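Local coordinates for receptor-like protein kinase ANXUR1 (Arabidopsis thaliana, PDB 6FIG) that probably acts as a cell-surface receptor kinase in plant reproduction, sensing extracellular signals through its malectin-like ectodomain, at residues A245-D248 with I249-A253. Sequence-based numbering, arbitrary orientation.
Sequences APAD and IYKTA. With CA (calcium ion), chain H.
Tyr250 sets CG anti to its carbonyl carbon (chi1 -61°), and the ring reaches back along the chain to Ala245. There Tyr250 CE2 lies 3.8 Å from Ala245 CB, and the hydroxyl ends beside the same methyl. His285 ND1, on strand 278-287, hydrogen-bonds this hydroxyl. The Lys251 chain runs extended beyond CG and passes the carboxylate of Asp248, with Lys251 CD 3.7 Å from Asp248 OD1. The charged ends do not meet directly: Lys251 NZ and Asp248 OD1 stay 4.2 Å apart. A water joins them, donating to Asp248 OD1 and accepting from Lys251 NZ.

Ile249 packs its CG1 against the Pro246 ring, 3.9 Å from Pro246 CD. Its CG2 lies over one face of the neighbouring Tyr250 ring. The backbone makes a single short helical turn. Ile249 N donates to Pro246 O at 3.0 Å, from above the carbonyl plane. Ala247 O receives weak bonds from both Tyr250 N and Lys251 N.

The turn leads into strand 252-255 and presents three oxygens to a calcium ion. Ile249 O binds the calcium at 2.5 Å. Thr252 binds the calcium through both its carbonyl O and OG1, with Thr252 OG1 at 2.4 Å. Asn192, Val193 and Asn365 complete the site. A second water donates to Asp248 O and hydrogen-bonds Thr252 OG1, so the helical turn also supports a ligand from the second shell. The calcium thus ties this turn and the start of strand 252-255 to strands 185-192 and 363-372 of the malectin-like fold. Its charge probably polarises the Thr252 hydroxyl.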
ATOM      1  N   ALA A 245     -12.376  -7.502   5.571  1.00 20.41           N
ATOM      2  CA  ALA A 245     -11.510  -8.693   5.667  1.00 20.35           C
ATOM      3  C   ALA A 245     -11.161  -9.131   4.252  1.00 20.60           C
ATOM      4  O   ALA A 245     -11.967  -8.958   3.342  1.00 22.16           O
ATOM      5  CB  ALA A 245     -12.216  -9.822   6.388  1.00 20.45           C
ATOM      6  N   PRO A 246      -9.967  -9.696   4.065  1.00 21.31           N
ATOM      7  CA  PRO A 246      -9.563 -10.126   2.747  1.00 22.59           C
ATOM      8  C   PRO A 246     -10.295 -11.364   2.255  1.00 23.03           C
ATOM      9  O   PRO A 246     -10.848 -12.160   3.043  1.00 22.79           O
ATOM     10  CB  PRO A 246      -8.063 -10.419   2.914  1.00 23.15           C
ATOM     11  CG  PRO A 246      -7.915 -10.761   4.336  1.00 22.11           C
ATOM     12  CD  PRO A 246      -8.917  -9.923   5.065  1.00 20.72           C
ATOM     13  N   ALA A 247     -10.310 -11.520   0.942  1.00 24.69           N
ATOM     14  CA  ALA A 247     -11.105 -12.583   0.312  1.00 25.60           C
ATOM     15  C   ALA A 247     -10.754 -13.966   0.831  1.00 25.85           C
ATOM     16  O   ALA A 247     -11.639 -14.820   0.986  1.00 24.79           O
ATOM     17  CB  ALA A 247     -10.964 -12.548  -1.192  1.00 27.47           C
ATOM     18  N   ASP A 248      -9.477 -14.187   1.131  1.00 27.02           N
ATOM     19  CA  ASP A 248      -9.046 -15.496   1.605  1.00 28.71           C
ATOM     20  C   ASP A 248      -9.676 -15.928   2.923  1.00 27.06           C
ATOM     21  O   ASP A 248      -9.832 -17.140   3.129  1.00 28.43           O
ATOM     22  CB  ASP A 248      -7.517 -15.616   1.634  1.00 31.11           C
ATOM     23  CG  ASP A 248      -6.924 -15.984   0.250  1.00 34.77           C
ATOM     24  OD1 ASP A 248      -7.651 -16.363  -0.704  1.00 38.32           O
ATOM     25  OD2 ASP A 248      -5.701 -15.913   0.091  1.00 37.75           O
ATOM     26  N   ILE A 249     -10.079 -14.989   3.788  1.00 25.11           N
ATOM     27  CA  ILE A 249     -10.816 -15.343   4.998  1.00 24.70           C
ATOM     28  C   ILE A 249     -12.092 -16.095   4.621  1.00 24.56           C
ATOM     29  O   ILE A 249     -12.410 -17.152   5.208  1.00 23.46           O
ATOM     30  CB  ILE A 249     -11.205 -14.075   5.812  1.00 25.20           C
ATOM     31  CG1 ILE A 249      -9.942 -13.447   6.412  1.00 26.76           C
ATOM     32  CG2 ILE A 249     -12.284 -14.352   6.858  1.00 25.73           C
ATOM     33  CD1 ILE A 249      -9.252 -14.294   7.450  1.00 28.28           C
ATOM     34  N   TYR A 250     -12.802 -15.552   3.644  1.00 23.67           N
ATOM     35  CA  TYR A 250     -14.116 -16.066   3.249  1.00 23.94           C
ATOM     36  C   TYR A 250     -14.037 -17.351   2.432  1.00 24.95           C
ATOM     37  O   TYR A 250     -15.032 -18.073   2.347  1.00 24.86           O
ATOM     38  CB  TYR A 250     -14.890 -14.957   2.534  1.00 23.55           C
ATOM     39  CG  TYR A 250     -15.113 -13.767   3.426  1.00 22.30           C
ATOM     40  CD1 TYR A 250     -15.906 -13.864   4.559  1.00 21.54           C
ATOM     41  CD2 TYR A 250     -14.486 -12.554   3.180  1.00 22.26           C
ATOM     42  CE1 TYR A 250     -16.108 -12.786   5.389  1.00 20.94           C
ATOM     43  CE2 TYR A 250     -14.690 -11.459   4.005  1.00 21.59           C
ATOM     44  CZ  TYR A 250     -15.462 -11.587   5.131  1.00 21.16           C
ATOM     45  OH  TYR A 250     -15.675 -10.518   5.963  1.00 21.12           O
ATOM     46  N   LYS A 251     -12.864 -17.668   1.876  1.00 25.93           N
ATOM     47  CA  LYS A 251     -12.693 -18.894   1.075  1.00 27.48           C
ATOM     48  C   LYS A 251     -12.356 -20.152   1.886  1.00 26.92           C
ATOM     49  O   LYS A 251     -12.201 -21.245   1.309  1.00 28.22           O
ATOM     50  CB  LYS A 251     -11.624 -18.681  -0.012  1.00 30.12           C
ATOM     51  CG  LYS A 251     -12.041 -17.655  -1.040  1.00 31.70           C
ATOM     52  CD  LYS A 251     -10.928 -17.346  -2.043  1.00 34.78           C
ATOM     53  CE  LYS A 251     -11.340 -16.187  -2.939  1.00 36.99           C
ATOM     54  NZ  LYS A 251     -10.268 -15.756  -3.898  1.00 40.19           N
ATOM     55  N   THR A 252     -12.211 -20.016   3.203  1.00 25.02           N
ATOM     56  CA  THR A 252     -12.041 -21.160   4.075  1.00 25.18           C
ATOM     57  C   THR A 252     -12.967 -21.048   5.269  1.00 23.80           C
ATOM     58  O   THR A 252     -13.299 -19.954   5.718  1.00 22.06           O
ATOM     59  CB  THR A 252     -10.610 -21.312   4.596  1.00 26.31           C
ATOM     60  OG1 THR A 252     -10.234 -20.106   5.260  1.00 25.15           O
ATOM     61  CG2 THR A 252      -9.635 -21.632   3.447  1.00 28.22           C
ATOM     62  N   ALA A 253     -13.323 -22.198   5.827  1.00 24.26           N
ATOM     63  CA  ALA A 253     -14.167 -22.241   7.012  1.00 23.72           C
ATOM     64  C   ALA A 253     -13.877 -23.477   7.846  1.00 24.45           C
ATOM     65  O   ALA A 253     -13.299 -24.465   7.366  1.00 26.18           O
ATOM     66  CB  ALA A 253     -15.647 -22.212   6.605  1.00 23.52           C
TER
HETATM   67 CA    CA H 501     -11.523 -18.775   6.841  1.00 30.68          CA
HETATM   68  O   HOH W   1      -8.202 -18.963   3.930  1.00 29.23           O
HETATM   69  O   HOH W   2      -8.124 -14.700  -2.575  1.00 44.86           O